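Local coordinates for protein F420-reducing hydrogenase, subunit beta (Methanothermobacter marburgensis, PDB 4OMF) that probably carries electrons from hydrogen oxidation through an iron-sulfur cluster and FAD to coenzyme F420, as the beta subunit of a coenzyme F420-reducing hydrogenase, at residues G131-E136 against D197-L202; A203-G208 against S217-R222; T74-S79 against K160-K165. All coordinates share one frame; numbering follows the deposited sequence.

Contact 1: residues G131-E136 against D197-L202; sequences GIYCME and DYVAEL. With FAD (flavin-adenine dinucleotide), chain R; SF4 (iron/sulfur cluster), chain N.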
loop_
_atom_site.group_PDB
_atom_site.type_symbol
_atom_site.label_atom_id
_atom_site.label_comp_id
_atom_site.label_asym_id
_atom_site.label_seq_id
_atom_site.Cartn_x
_atom_site.Cartn_y
_atom_site.Cartn_z
ATOM N N GLY C 131 31.520 16.713 3.651
ATOM C CA GLY C 131 30.520 16.854 4.696
ATOM C C GLY C 131 30.425 18.303 5.126
ATOM O O GLY C 131 31.435 19.004 5.118
ATOM N N ILE C 132 29.228 18.770 5.467
ATOM C CA ILE C 132 29.114 20.111 6.039
ATOM C C ILE C 132 28.526 20.006 7.440
ATOM O O ILE C 132 27.750 19.098 7.713
ATOM C CB ILE C 132 28.286 21.064 5.153
ATOM C CG1 ILE C 132 26.938 20.454 4.768
ATOM C CG2 ILE C 132 29.075 21.418 3.874
ATOM C CD1 ILE C 132 26.069 21.403 3.920
ATOM N N TYR C 133 28.938 20.915 8.328
ATOM C CA TYR C 133 28.530 20.853 9.738
ATOM C C TYR C 133 27.041 21.135 9.866
ATOM O O TYR C 133 26.486 21.925 9.105
ATOM C CB TYR C 133 29.290 21.859 10.623
ATOM C CG TYR C 133 30.811 21.844 10.569
ATOM C CD1 TYR C 133 31.523 20.783 9.988
ATOM C CD2 TYR C 133 31.529 22.913 11.090
ATOM C CE1 TYR C 133 32.925 20.803 9.933
ATOM C CE2 TYR C 133 32.925 22.938 11.040
ATOM C CZ TYR C 133 33.610 21.885 10.462
ATOM O OH TYR C 133 34.987 21.935 10.415
ATOM N N CYS C 134 26.400 20.518 10.852
ATOM C CA CYS C 134 24.969 20.722 11.047
ATOM C C CYS C 134 24.547 20.562 12.503
ATOM O O CYS C 134 24.952 19.602 13.154
ATOM C CB CYS C 134 24.184 19.740 10.188
ATOM S SG CYS C 134 22.406 20.026 10.264
ATOM N N MET C 135 23.703 21.473 12.992
ATOM C CA MET C 135 23.175 21.371 14.362
ATOM C C MET C 135 21.666 21.061 14.375
ATOM O O MET C 135 21.128 20.534 15.346
ATOM C CB MET C 135 23.454 22.665 15.134
ATOM C CG MET C 135 23.098 22.583 16.607
ATOM S SD MET C 135 24.218 21.502 17.526
ATOM C CE MET C 135 25.630 22.594 17.745
ATOM N N GLU C 136 20.984 21.397 13.289
ATOM C CA GLU C 136 19.544 21.185 13.177
ATOM C C GLU C 136 19.120 21.488 11.759
ATOM O O GLU C 136 19.802 22.239 11.062
ATOM C CB GLU C 136 18.763 22.080 14.153
ATOM C CG GLU C 136 18.921 23.581 13.915
ATOM C CD GLU C 136 20.025 24.216 14.747
ATOM O OE1 GLU C 136 20.819 25.008 14.189
ATOM O OE2 GLU C 136 20.096 23.938 15.966
ATOM N N ASP C 197 26.299 13.834 15.750
ATOM C CA ASP C 197 27.376 14.160 14.822
ATOM C C ASP C 197 27.258 15.625 14.379
ATOM O O ASP C 197 26.357 15.978 13.617
ATOM C CB ASP C 197 27.302 13.191 13.625
ATOM C CG ASP C 197 28.531 13.223 12.714
ATOM O OD1 ASP C 197 29.253 14.243 12.648
ATOM O OD2 ASP C 197 28.739 12.201 12.018
ATOM N N TYR C 198 28.177 16.463 14.860
ATOM C CA TYR C 198 28.165 17.875 14.506
ATOM C C TYR C 198 29.015 18.177 13.279
ATOM O O TYR C 198 28.582 18.881 12.377
ATOM C CB TYR C 198 28.647 18.731 15.681
ATOM C CG TYR C 198 28.623 20.217 15.382
ATOM C CD1 TYR C 198 27.460 20.832 14.941
ATOM C CD2 TYR C 198 29.753 21.001 15.538
ATOM C CE1 TYR C 198 27.426 22.186 14.674
ATOM C CE2 TYR C 198 29.720 22.363 15.266
ATOM C CZ TYR C 198 28.550 22.940 14.840
ATOM O OH TYR C 198 28.491 24.285 14.563
ATOM N N VAL C 199 30.236 17.652 13.256
ATOM C CA VAL C 199 31.179 18.058 12.227
ATOM C C VAL C 199 31.304 17.042 11.096
ATOM O O VAL C 199 32.342 16.983 10.431
ATOM C CB VAL C 199 32.582 18.332 12.821
ATOM C CG1 VAL C 199 32.593 19.650 13.606
ATOM C CG2 VAL C 199 33.047 17.180 13.704
ATOM N N ALA C 200 30.242 16.278 10.848
ATOM C CA ALA C 200 30.233 15.300 9.749
ATOM C C ALA C 200 31.457 14.386 9.853
ATOM O O ALA C 200 32.327 14.398 8.987
ATOM C CB ALA C 200 30.202 16.000 8.382
ATOM N N GLU C 201 31.513 13.615 10.931
ATOM C CA GLU C 201 32.682 12.825 11.276
ATOM C C GLU C 201 33.049 11.742 10.271
ATOM O O GLU C 201 34.175 11.262 10.292
ATOM C CB GLU C 201 32.473 12.182 12.648
ATOM C CG GLU C 201 32.326 13.220 13.763
ATOM C CD GLU C 201 31.954 12.620 15.109
ATOM O OE1 GLU C 201 32.307 11.444 15.352
ATOM O OE2 GLU C 201 31.310 13.331 15.922
ATOM N N LEU C 202 32.118 11.340 9.405
ATOM C CA LEU C 202 32.405 10.228 8.504
ATOM C C LEU C 202 32.688 10.683 7.066
ATOM O O LEU C 202 32.859 9.856 6.171
ATOM C CB LEU C 202 31.242 9.217 8.521
ATOM C CG LEU C 202 30.995 8.595 9.912
ATOM C CD1 LEU C 202 29.793 7.646 9.941
ATOM C CD2 LEU C 202 32.234 7.884 10.401
HETATM P PA FAD R . 29.268 26.776 -0.796
HETATM O O1A FAD R . 28.366 27.909 -0.381
HETATM O O2A FAD R . 30.341 26.917 -1.834
HETATM O O5B FAD R . 28.330 25.575 -1.259
HETATM C C5B FAD R . 27.344 25.156 -0.305
HETATM C C4B FAD R . 26.969 23.711 -0.640
HETATM O O4B FAD R . 26.031 23.236 0.327
HETATM C C3B FAD R . 26.302 23.644 -2.009
HETATM O O3B FAD R . 26.877 22.612 -2.826
HETATM C C2B FAD R . 24.860 23.290 -1.673
HETATM O O2B FAD R . 24.296 22.441 -2.684
HETATM C C1B FAD R . 24.965 22.578 -0.338
HETATM N N9A FAD R . 23.714 22.739 0.423
HETATM C C8A FAD R . 23.109 23.908 0.703
HETATM N N7A FAD R . 21.987 23.702 1.432
HETATM C C5A FAD R . 21.886 22.357 1.619
HETATM C C6A FAD R . 20.921 21.453 2.286
HETATM N N6A FAD R . 19.811 21.935 2.905
HETATM N N1A FAD R . 21.193 20.139 2.254
HETATM C C2A FAD R . 22.268 19.629 1.615
HETATM N N3A FAD R . 23.187 20.388 0.972
HETATM C C4A FAD R . 23.031 21.735 0.953
HETATM N N1 FAD R . 27.748 25.248 9.411
HETATM C C2 FAD R . 28.295 25.265 10.691
HETATM O O2 FAD R . 29.426 25.765 10.854
HETATM N N3 FAD R . 27.549 24.770 11.752
HETATM C C4 FAD R . 26.302 24.217 11.546
HETATM O O4 FAD R . 25.680 23.746 12.524
HETATM C C4X FAD R . 25.526 24.785 10.466
HETATM N N5 FAD R . 24.143 24.258 10.337
HETATM C C5X FAD R . 23.860 23.753 8.987
HETATM C C6 FAD R . 22.583 23.189 8.830
HETATM C C7 FAD R . 22.114 22.871 7.549
HETATM C C7M FAD R . 20.737 22.247 7.370
HETATM C C8 FAD R . 22.931 23.145 6.455
HETATM C C8M FAD R . 22.537 22.853 5.019
HETATM C C9 FAD R . 24.209 23.725 6.605
HETATM C C9A FAD R . 24.646 24.121 7.874
HETATM N N10 FAD R . 25.967 24.612 8.047
HETATM C C10 FAD R . 26.389 25.073 9.281
HETATM C "C1'" FAD R . 26.983 24.608 6.977
HETATM C "C2'" FAD R . 27.092 25.904 6.216
HETATM O "O2'" FAD R . 26.025 26.728 6.338
HETATM C "C3'" FAD R . 27.622 25.748 4.986
HETATM O "O3'" FAD R . 26.787 25.149 4.104
HETATM C "C4'" FAD R . 29.061 25.266 4.915
HETATM O "O4'" FAD R . 29.943 26.074 5.724
HETATM C "C5'" FAD R . 29.555 25.224 3.465
HETATM O "O5'" FAD R . 29.835 26.541 3.016
HETATM P P FAD R . 30.757 26.801 1.735
HETATM O O1P FAD R . 32.011 25.977 1.929
HETATM O O2P FAD R . 30.906 28.277 1.513
HETATM O O3P FAD R . 29.898 26.104 0.540
HETATM FE FE1 SF4 N . 20.679 15.591 10.116
HETATM FE FE2 SF4 N . 21.757 15.653 12.534
HETATM FE FE3 SF4 N . 19.411 16.863 12.131
HETATM FE FE4 SF4 N . 21.614 17.947 11.027
HETATM S S1 SF4 N . 21.191 17.743 13.302
HETATM S S2 SF4 N . 19.591 17.572 9.951
HETATM S S3 SF4 N . 22.876 16.116 10.605
HETATM S S4 SF4 N . 19.792 14.604 12.004
#

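Contact 2: residues A203-G208 against S217-R222; sequences ADVSTG and STVITR. With KEN (N,N-dimethylmethanamine), chain P; FAD (flavin-adenine dinucleotide), chain R.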
loop_
_atom_site.group_PDB
_atom_site.type_symbol
_atom_site.label_atom_id
_atom_site.label_comp_id
_atom_site.label_asym_id
_atom_site.label_seq_id
_atom_site.Cartn_x
_atom_site.Cartn_y
_atom_site.Cartn_z
ATOM N N ALA C 203 32.735 11.998 6.839
ATOM C CA ALA C 203 32.965 12.515 5.495
ATOM C C ALA C 203 34.441 12.394 5.113
ATOM O O ALA C 203 35.295 12.223 5.984
ATOM C CB ALA C 203 32.519 13.978 5.393
ATOM N N ASP C 204 34.748 12.510 3.828
ATOM C CA ASP C 204 36.150 12.563 3.416
ATOM C C ASP C 204 36.845 13.833 3.920
ATOM O O ASP C 204 37.984 13.775 4.389
ATOM C CB ASP C 204 36.275 12.502 1.912
ATOM C CG ASP C 204 35.892 11.151 1.356
ATOM O OD1 ASP C 204 36.299 10.120 1.942
ATOM O OD2 ASP C 204 35.204 11.126 0.326
ATOM N N VAL C 205 36.168 14.967 3.729
ATOM C CA VAL C 205 36.584 16.299 4.194
ATOM C C VAL C 205 35.331 16.926 4.755
ATOM O O VAL C 205 34.279 16.805 4.128
ATOM C CB VAL C 205 37.082 17.219 3.057
ATOM C CG1 VAL C 205 37.783 18.446 3.619
ATOM C CG2 VAL C 205 37.946 16.492 2.096
ATOM N N SER C 206 35.428 17.604 5.895
ATOM C CA SER C 206 34.257 18.238 6.500
ATOM C C SER C 206 34.475 19.748 6.630
ATOM O O SER C 206 35.579 20.188 6.935
ATOM C CB SER C 206 33.969 17.633 7.879
ATOM O OG SER C 206 33.882 16.214 7.840
ATOM N N THR C 207 33.438 20.550 6.400
ATOM C CA THR C 207 33.648 21.987 6.460
ATOM C C THR C 207 32.423 22.728 6.998
ATOM O O THR C 207 31.292 22.258 6.884
ATOM C CB THR C 207 34.084 22.518 5.044
ATOM O OG1 THR C 207 34.426 23.910 5.096
ATOM C CG2 THR C 207 32.982 22.300 4.019
ATOM N N GLY C 208 32.673 23.876 7.621
ATOM C CA GLY C 208 31.615 24.708 8.168
ATOM C C GLY C 208 32.174 26.072 8.514
ATOM O O GLY C 208 33.356 26.337 8.300
ATOM N N SER C 217 36.309 29.328 6.246
ATOM C CA SER C 217 35.741 28.046 6.691
ATOM C C SER C 217 36.742 27.232 7.490
ATOM O O SER C 217 37.936 27.269 7.204
ATOM C CB SER C 217 35.294 27.194 5.507
ATOM O OG SER C 217 34.211 27.770 4.816
ATOM N N THR C 218 36.239 26.459 8.450
ATOM C CA THR C 218 37.055 25.497 9.183
ATOM C C THR C 218 36.972 24.154 8.467
ATOM O O THR C 218 35.886 23.580 8.321
ATOM C CB THR C 218 36.589 25.371 10.636
ATOM O OG1 THR C 218 36.604 26.669 11.253
ATOM C CG2 THR C 218 37.480 24.415 11.404
ATOM N N VAL C 219 38.124 23.683 7.987
ATOM C CA VAL C 219 38.191 22.522 7.094
ATOM C C VAL C 219 38.931 21.367 7.756
ATOM O O VAL C 219 40.113 21.473 8.070
ATOM C CB VAL C 219 38.918 22.869 5.773
ATOM C CG1 VAL C 219 38.966 21.659 4.841
ATOM C CG2 VAL C 219 38.245 24.044 5.083
ATOM N N ILE C 220 38.223 20.265 7.941
ATOM C CA ILE C 220 38.766 19.087 8.608
ATOM C C ILE C 220 38.971 17.989 7.570
ATOM O O ILE C 220 37.990 17.490 7.021
ATOM C CB ILE C 220 37.794 18.588 9.690
ATOM C CG1 ILE C 220 37.591 19.650 10.775
ATOM C CG2 ILE C 220 38.310 17.294 10.305
ATOM C CD1 ILE C 220 36.413 19.341 11.693
ATOM N N THR C 221 40.221 17.629 7.266
ATOM C CA THR C 221 40.444 16.513 6.342
ATOM C C THR C 221 40.503 15.223 7.151
ATOM O O THR C 221 41.025 15.212 8.260
ATOM C CB THR C 221 41.737 16.671 5.492
ATOM O OG1 THR C 221 42.849 16.901 6.347
ATOM C CG2 THR C 221 41.609 17.849 4.536
ATOM N N ARG C 222 39.953 14.139 6.607
ATOM C CA ARG C 222 39.802 12.914 7.379
ATOM C C ARG C 222 40.361 11.668 6.684
ATOM O O ARG C 222 41.222 10.978 7.240
ATOM C CB ARG C 222 38.315 12.684 7.724
ATOM C CG ARG C 222 37.621 13.854 8.429
ATOM C CD ARG C 222 36.203 13.478 8.906
ATOM N NE ARG C 222 35.535 14.596 9.587
ATOM C CZ ARG C 222 35.666 14.871 10.882
ATOM N NH1 ARG C 222 36.443 14.116 11.668
ATOM N NH2 ARG C 222 35.015 15.910 11.401
HETATM C CA1 KEN P . 36.627 7.653 0.523
HETATM C CB1 KEN P . 34.848 6.141 -0.407
HETATM C CC1 KEN P . 34.381 8.554 -0.218
HETATM N NE1 KEN P . 35.464 7.522 -0.459
HETATM P PA FAD R . 29.268 26.776 -0.796
HETATM O O1A FAD R . 28.366 27.909 -0.381
HETATM O O2A FAD R . 30.341 26.917 -1.834
HETATM O O5B FAD R . 28.330 25.575 -1.259
HETATM C C5B FAD R . 27.344 25.156 -0.305
HETATM C C4B FAD R . 26.969 23.711 -0.640
HETATM O O4B FAD R . 26.031 23.236 0.327
HETATM C C3B FAD R . 26.302 23.644 -2.009
HETATM O O3B FAD R . 26.877 22.612 -2.826
HETATM C C2B FAD R . 24.860 23.290 -1.673
HETATM O O2B FAD R . 24.296 22.441 -2.684
HETATM C C1B FAD R . 24.965 22.578 -0.338
HETATM N N9A FAD R . 23.714 22.739 0.423
HETATM C C8A FAD R . 23.109 23.908 0.703
HETATM N N7A FAD R . 21.987 23.702 1.432
HETATM C C5A FAD R . 21.886 22.357 1.619
HETATM C C6A FAD R . 20.921 21.453 2.286
HETATM N N6A FAD R . 19.811 21.935 2.905
HETATM N N1A FAD R . 21.193 20.139 2.254
HETATM C C2A FAD R . 22.268 19.629 1.615
HETATM N N3A FAD R . 23.187 20.388 0.972
HETATM C C4A FAD R . 23.031 21.735 0.953
HETATM N N1 FAD R . 27.748 25.248 9.411
HETATM C C2 FAD R . 28.295 25.265 10.691
HETATM O O2 FAD R . 29.426 25.765 10.854
HETATM N N3 FAD R . 27.549 24.770 11.752
HETATM C C4 FAD R . 26.302 24.217 11.546
HETATM O O4 FAD R . 25.680 23.746 12.524
HETATM C C4X FAD R . 25.526 24.785 10.466
HETATM N N5 FAD R . 24.143 24.258 10.337
HETATM C C5X FAD R . 23.860 23.753 8.987
HETATM C C6 FAD R . 22.583 23.189 8.830
HETATM C C7 FAD R . 22.114 22.871 7.549
HETATM C C7M FAD R . 20.737 22.247 7.370
HETATM C C8 FAD R . 22.931 23.145 6.455
HETATM C C8M FAD R . 22.537 22.853 5.019
HETATM C C9 FAD R . 24.209 23.725 6.605
HETATM C C9A FAD R . 24.646 24.121 7.874
HETATM N N10 FAD R . 25.967 24.612 8.047
HETATM C C10 FAD R . 26.389 25.073 9.281
HETATM C "C1'" FAD R . 26.983 24.608 6.977
HETATM C "C2'" FAD R . 27.092 25.904 6.216
HETATM O "O2'" FAD R . 26.025 26.728 6.338
HETATM C "C3'" FAD R . 27.622 25.748 4.986
HETATM O "O3'" FAD R . 26.787 25.149 4.104
HETATM C "C4'" FAD R . 29.061 25.266 4.915
HETATM O "O4'" FAD R . 29.943 26.074 5.724
HETATM C "C5'" FAD R . 29.555 25.224 3.465
HETATM O "O5'" FAD R . 29.835 26.541 3.016
HETATM P P FAD R . 30.757 26.801 1.735
HETATM O O1P FAD R . 32.011 25.977 1.929
HETATM O O2P FAD R . 30.906 28.277 1.513
HETATM O O3P FAD R . 29.898 26.104 0.540
HETATM O O HOH W 1 32.546 25.679 4.598
#

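Contact 3: residues T74-S79 against K160-K165; sequences TKYTFS and KMDIGK. With FAD (flavin-adenine dinucleotide), chain R.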
loop_
_atom_site.group_PDB
_atom_site.type_symbol
_atom_site.label_atom_id
_atom_site.label_comp_id
_atom_site.label_asym_id
_atom_site.label_seq_id
_atom_site.Cartn_x
_atom_site.Cartn_y
_atom_site.Cartn_z
ATOM N N THR C 74 23.849 28.285 1.528
ATOM C CA THR C 74 23.076 27.374 2.375
ATOM C C THR C 74 21.565 27.630 2.361
ATOM O O THR C 74 21.111 28.760 2.390
ATOM C CB THR C 74 23.545 27.453 3.841
ATOM O OG1 THR C 74 24.942 27.173 3.900
ATOM C CG2 THR C 74 22.801 26.444 4.718
ATOM N N LYS C 75 20.804 26.551 2.338
ATOM C CA LYS C 75 19.368 26.606 2.560
ATOM C C LYS C 75 19.070 25.794 3.812
ATOM O O LYS C 75 19.346 24.604 3.828
ATOM C CB LYS C 75 18.603 26.049 1.354
ATOM C CG LYS C 75 18.881 26.811 0.039
ATOM C CD LYS C 75 20.087 26.207 -0.676
ATOM C CE LYS C 75 20.544 27.063 -1.842
ATOM N NZ LYS C 75 21.759 26.476 -2.536
ATOM N N TYR C 76 18.534 26.424 4.863
ATOM C CA TYR C 76 18.319 25.680 6.107
ATOM C C TYR C 76 16.984 24.934 6.101
ATOM O O TYR C 76 16.155 25.123 6.991
ATOM C CB TYR C 76 18.407 26.605 7.324
ATOM C CG TYR C 76 19.776 27.225 7.480
ATOM C CD1 TYR C 76 20.882 26.444 7.845
ATOM C CD2 TYR C 76 19.971 28.587 7.270
ATOM C CE1 TYR C 76 22.138 27.007 7.985
ATOM C CE2 TYR C 76 21.228 29.159 7.403
ATOM C CZ TYR C 76 22.308 28.367 7.761
ATOM O OH TYR C 76 23.545 28.946 7.888
ATOM N N THR C 77 16.787 24.099 5.079
ATOM C CA THR C 77 15.650 23.196 5.035
ATOM C C THR C 77 16.066 21.945 4.268
ATOM O O THR C 77 17.246 21.773 3.886
ATOM C CB THR C 77 14.391 23.867 4.419
ATOM O OG1 THR C 77 13.248 23.001 4.565
ATOM C CG2 THR C 77 14.593 24.174 2.948
ATOM N N PHE C 78 15.128 21.029 4.074
ATOM C CA PHE C 78 15.483 19.715 3.551
ATOM C C PHE C 78 15.914 19.737 2.093
ATOM O O PHE C 78 15.269 20.358 1.254
ATOM C CB PHE C 78 14.302 18.742 3.691
ATOM C CG PHE C 78 13.699 18.709 5.066
ATOM C CD1 PHE C 78 12.338 18.890 5.244
ATOM C CD2 PHE C 78 14.489 18.481 6.185
ATOM C CE1 PHE C 78 11.771 18.853 6.511
ATOM C CE2 PHE C 78 13.936 18.456 7.445
ATOM C CZ PHE C 78 12.565 18.642 7.612
ATOM N N SER C 79 17.003 19.033 1.801
ATOM C CA SER C 79 17.383 18.692 0.440
ATOM C C SER C 79 17.937 17.287 0.548
ATOM O O SER C 79 19.081 17.108 0.938
ATOM C CB SER C 79 18.420 19.652 -0.133
ATOM O OG SER C 79 18.792 19.275 -1.456
ATOM N N LYS C 160 20.095 36.041 1.329
ATOM C CA LYS C 160 20.987 35.067 1.976
ATOM C C LYS C 160 20.443 34.769 3.380
ATOM O O LYS C 160 19.900 35.654 4.019
ATOM C CB LYS C 160 22.429 35.601 2.066
ATOM C CG LYS C 160 23.447 34.575 2.599
ATOM C CD LYS C 160 24.867 35.159 2.694
ATOM C CE LYS C 160 25.892 34.056 2.998
ATOM N NZ LYS C 160 27.251 34.580 3.283
ATOM N N MET C 161 20.593 33.539 3.855
ATOM C CA MET C 161 20.308 33.242 5.257
ATOM C C MET C 161 21.578 32.673 5.894
ATOM O O MET C 161 22.442 32.138 5.198
ATOM C CB MET C 161 19.118 32.281 5.405
ATOM C CG MET C 161 19.249 30.955 4.650
ATOM S SD MET C 161 17.744 29.938 4.798
ATOM C CE MET C 161 16.495 31.013 4.097
ATOM N N ASP C 162 21.689 32.807 7.213
ATOM C CA ASP C 162 22.899 32.387 7.923
ATOM C C ASP C 162 22.552 32.128 9.386
ATOM O O ASP C 162 21.590 32.686 9.920
ATOM C CB ASP C 162 23.981 33.470 7.811
ATOM C CG ASP C 162 25.393 32.915 7.953
ATOM O OD1 ASP C 162 25.535 31.691 8.170
ATOM O OD2 ASP C 162 26.353 33.710 7.830
ATOM N N ILE C 163 23.325 31.265 10.026
ATOM C CA ILE C 163 23.154 30.976 11.445
ATOM C C ILE C 163 24.522 31.109 12.089
ATOM O O ILE C 163 25.516 30.641 11.543
ATOM C CB ILE C 163 22.565 29.561 11.678
ATOM C CG1 ILE C 163 21.105 29.525 11.221
ATOM C CG2 ILE C 163 22.720 29.139 13.151
ATOM C CD1 ILE C 163 20.422 28.162 11.306
ATOM N N GLY C 164 24.585 31.786 13.225
ATOM C CA GLY C 164 25.853 31.981 13.904
ATOM C C GLY C 164 25.758 33.042 14.970
ATOM O O GLY C 164 24.841 33.872 14.962
ATOM N N LYS C 165 26.709 33.007 15.902
ATOM C CA LYS C 165 26.775 33.965 16.992
ATOM C C LYS C 165 25.430 34.139 17.711
ATOM O O LYS C 165 25.041 35.251 18.073
ATOM C CB LYS C 165 27.282 35.313 16.468
ATOM C CG LYS C 165 28.608 35.190 15.716
ATOM C CD LYS C 165 29.230 36.550 15.427
ATOM C CE LYS C 165 30.381 36.436 14.421
ATOM N NZ LYS C 165 29.929 36.074 13.035
HETATM P PA FAD R . 29.268 26.776 -0.796
HETATM O O1A FAD R . 28.366 27.909 -0.381
HETATM O O2A FAD R . 30.341 26.917 -1.834
HETATM O O5B FAD R . 28.330 25.575 -1.259
HETATM C C5B FAD R . 27.344 25.156 -0.305
HETATM C C4B FAD R . 26.969 23.711 -0.640
HETATM O O4B FAD R . 26.031 23.236 0.327
HETATM C C3B FAD R . 26.302 23.644 -2.009
HETATM O O3B FAD R . 26.877 22.612 -2.826
HETATM C C2B FAD R . 24.860 23.290 -1.673
HETATM O O2B FAD R . 24.296 22.441 -2.684
HETATM C C1B FAD R . 24.965 22.578 -0.338
HETATM N N9A FAD R . 23.714 22.739 0.423
HETATM C C8A FAD R . 23.109 23.908 0.703
HETATM N N7A FAD R . 21.987 23.702 1.432
HETATM C C5A FAD R . 21.886 22.357 1.619
HETATM C C6A FAD R . 20.921 21.453 2.286
HETATM N N6A FAD R . 19.811 21.935 2.905
HETATM N N1A FAD R . 21.193 20.139 2.254
HETATM C C2A FAD R . 22.268 19.629 1.615
HETATM N N3A FAD R . 23.187 20.388 0.972
HETATM C C4A FAD R . 23.031 21.735 0.953
HETATM N N1 FAD R . 27.748 25.248 9.411
HETATM C C2 FAD R . 28.295 25.265 10.691
HETATM O O2 FAD R . 29.426 25.765 10.854
HETATM N N3 FAD R . 27.549 24.770 11.752
HETATM C C4 FAD R . 26.302 24.217 11.546
HETATM O O4 FAD R . 25.680 23.746 12.524
HETATM C C4X FAD R . 25.526 24.785 10.466
HETATM N N5 FAD R . 24.143 24.258 10.337
HETATM C C5X FAD R . 23.860 23.753 8.987
HETATM C C6 FAD R . 22.583 23.189 8.830
HETATM C C7 FAD R . 22.114 22.871 7.549
HETATM C C7M FAD R . 20.737 22.247 7.370
HETATM C C8 FAD R . 22.931 23.145 6.455
HETATM C C8M FAD R . 22.537 22.853 5.019
HETATM C C9 FAD R . 24.209 23.725 6.605
HETATM C C9A FAD R . 24.646 24.121 7.874
HETATM N N10 FAD R . 25.967 24.612 8.047
HETATM C C10 FAD R . 26.389 25.073 9.281
HETATM C "C1'" FAD R . 26.983 24.608 6.977
HETATM C "C2'" FAD R . 27.092 25.904 6.216
HETATM O "O2'" FAD R . 26.025 26.728 6.338
HETATM C "C3'" FAD R . 27.622 25.748 4.986
HETATM O "O3'" FAD R . 26.787 25.149 4.104
HETATM C "C4'" FAD R . 29.061 25.266 4.915
HETATM O "O4'" FAD R . 29.943 26.074 5.724
HETATM C "C5'" FAD R . 29.555 25.224 3.465
HETATM O "O5'" FAD R . 29.835 26.541 3.016
HETATM P P FAD R . 30.757 26.801 1.735
HETATM O O1P FAD R . 32.011 25.977 1.929
HETATM O O2P FAD R . 30.906 28.277 1.513
HETATM O O3P FAD R . 29.898 26.104 0.540
HETATM O O HOH W 2 22.176 31.348 2.202
HETATM O O HOH W 3 25.969 28.511 8.273
#

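Contact 1: residues G131-E136 against D197-L202
Tyr133 and its neighbours, just past the end of strand 126-132, pack against Tyr198 to Ala200 in a buried contact between loops, beside FAD and an iron-sulfur cluster. Here the cofactor site forms where the chain leaves the C-terminal end of the strand. One backbone bond ties the segments: Cys134 N donates to Tyr198 O at 3.1 Å. Side chains interlock around it. Val199 CG1 sits over the centre of one face of the Tyr133 ring, 3.8 Å from the centroid, a CH-pi contact. The two tyrosine rings meet obliquely at 42°, with Tyr133 CB above a face of Tyr198. Met135 bends at chi2 and chi3, and its CE comes to 3.6 Å from Tyr198 CE1, while SD stands obliquely 5.0 Å from the ring centroid, a Met-aromatic contact. Ala200 CB presses on Gly131 CA, where a side chain would clash. Tyr198 swings its ring away from its own backbone N (chi1 -179°), and the OH so placed accepts a hydrogen bond from FAD N3 at 3.0 Å. Cys134 SG binds iron FE4 of the cluster at 2.4 Å and lies 3.5 Å from FAD C6, a closeness consistent with direct electron passage between the two cofactors.

Contact 2: residues A203-G208 against S217-R222
Arg222 closes the open end of an antiparallel beta hairpin, strands 205-208 and 217-221, by reaching back along its partner strand toward Ser206. Its CB lies 3.5 Å from Asp204 O, the carbonyl that accepts a backbone hydrogen bond from Arg222 N. CG and CD then pass Ala203 O, with CD closest at 3.3 Å; this buried oxygen has no hydrogen-bond partner in the model. The chain is extended from CG to NE (chi3 180°), and this carries NE to Ser206 OG at 2.9 Å, almost straight at 174° and in the guanidinium plane. Ser206 OG is hydrogen-bonded in turn to Ala200 O. Beyond CZ, NH2 goes to Val199 O and NH1 to Leu3 O and Thr5 O, while Ile220 CG2 lies over one guanidinium face. A single cation thus binds several carbonyls around the hairpin. Between the strands, Ser206 and Ile220 form a hydrogen-bonded pair, Ser206 N to Ile220 O and Ile220 N to Ser206 O, each 2.8 Å. On the other face Val205 CG1 meets Val219 CG1 at 3.6 Å. At the far end Gly208 leaves room for FAD O2, and a water hydrogen-bonded to Thr207 OG1 and Ser217 OG donates to FAD O1P at 2.7 Å.

Contact 3: residues T74-S79 against K160-K165
Tyr76 OH is gripped from two directions: Ile163 N donates to it weakly at 3.2 Å, and a water stands 2.5 Å away. That water also donates to Asp162 OD1 and is hydrogen-bonded to FAD O2', which Thr74 OG1 reaches at 2.7 Å, so that the phenol is joined to the ribityl chain of the cofactor. The ring itself is sandwiched. Ile163 CD1 lies over the centre of one face, 3.8 Å from the centroid and only 5° off the normal; Thr74 CG2 covers the opposite face nearer its rim, and FAD C5X meets the edge. Tyr76 is the centre of an inverse gamma turn, and beside it Lys75 N donates to FAD N7A and Lys75 O accepts from FAD N6A at 2.9 Å. Facing this loop, strand 160-164 is an outer strand of a small antiparallel sheet. A leucine at Tyr76 would probably leave the bridging water and Ile163 N without their hydroxyl partner and take away the flat ring face under Ile163 CD1. Met161 CG stands between its backbone N and carbonyl carbon (chi1 56°); this turns the chain toward the loop, where CG lies against Tyr76 CD2 and SD accepts a weak hydrogen bond from Tyr76 N at 3.6 Å.

The three contacts show how chemistry follows position around one cofactor, since each touches FAD. Contact 1, centred about 7 Å from the chain centre, and contact 2 are both buried and reach the same mixed sheet: strands 126-132 and 205-208 are neighbours in it, with Gly131 N 2.8 Å from Val205 O, a probable hydrogen bond. Contact 3 is only partly buried and joins a loop to a separate three-stranded sheet. Contact 2 depends on regular strand pairing, contact 1 on aromatic packing and iron ligation, and contact 3 on packing about one tyrosine ring, with weak bonds and water bridges. Contacts 2 and 3 do not touch, whereas contact 1 brushes contact 3 where Glu136 approaches Ile163.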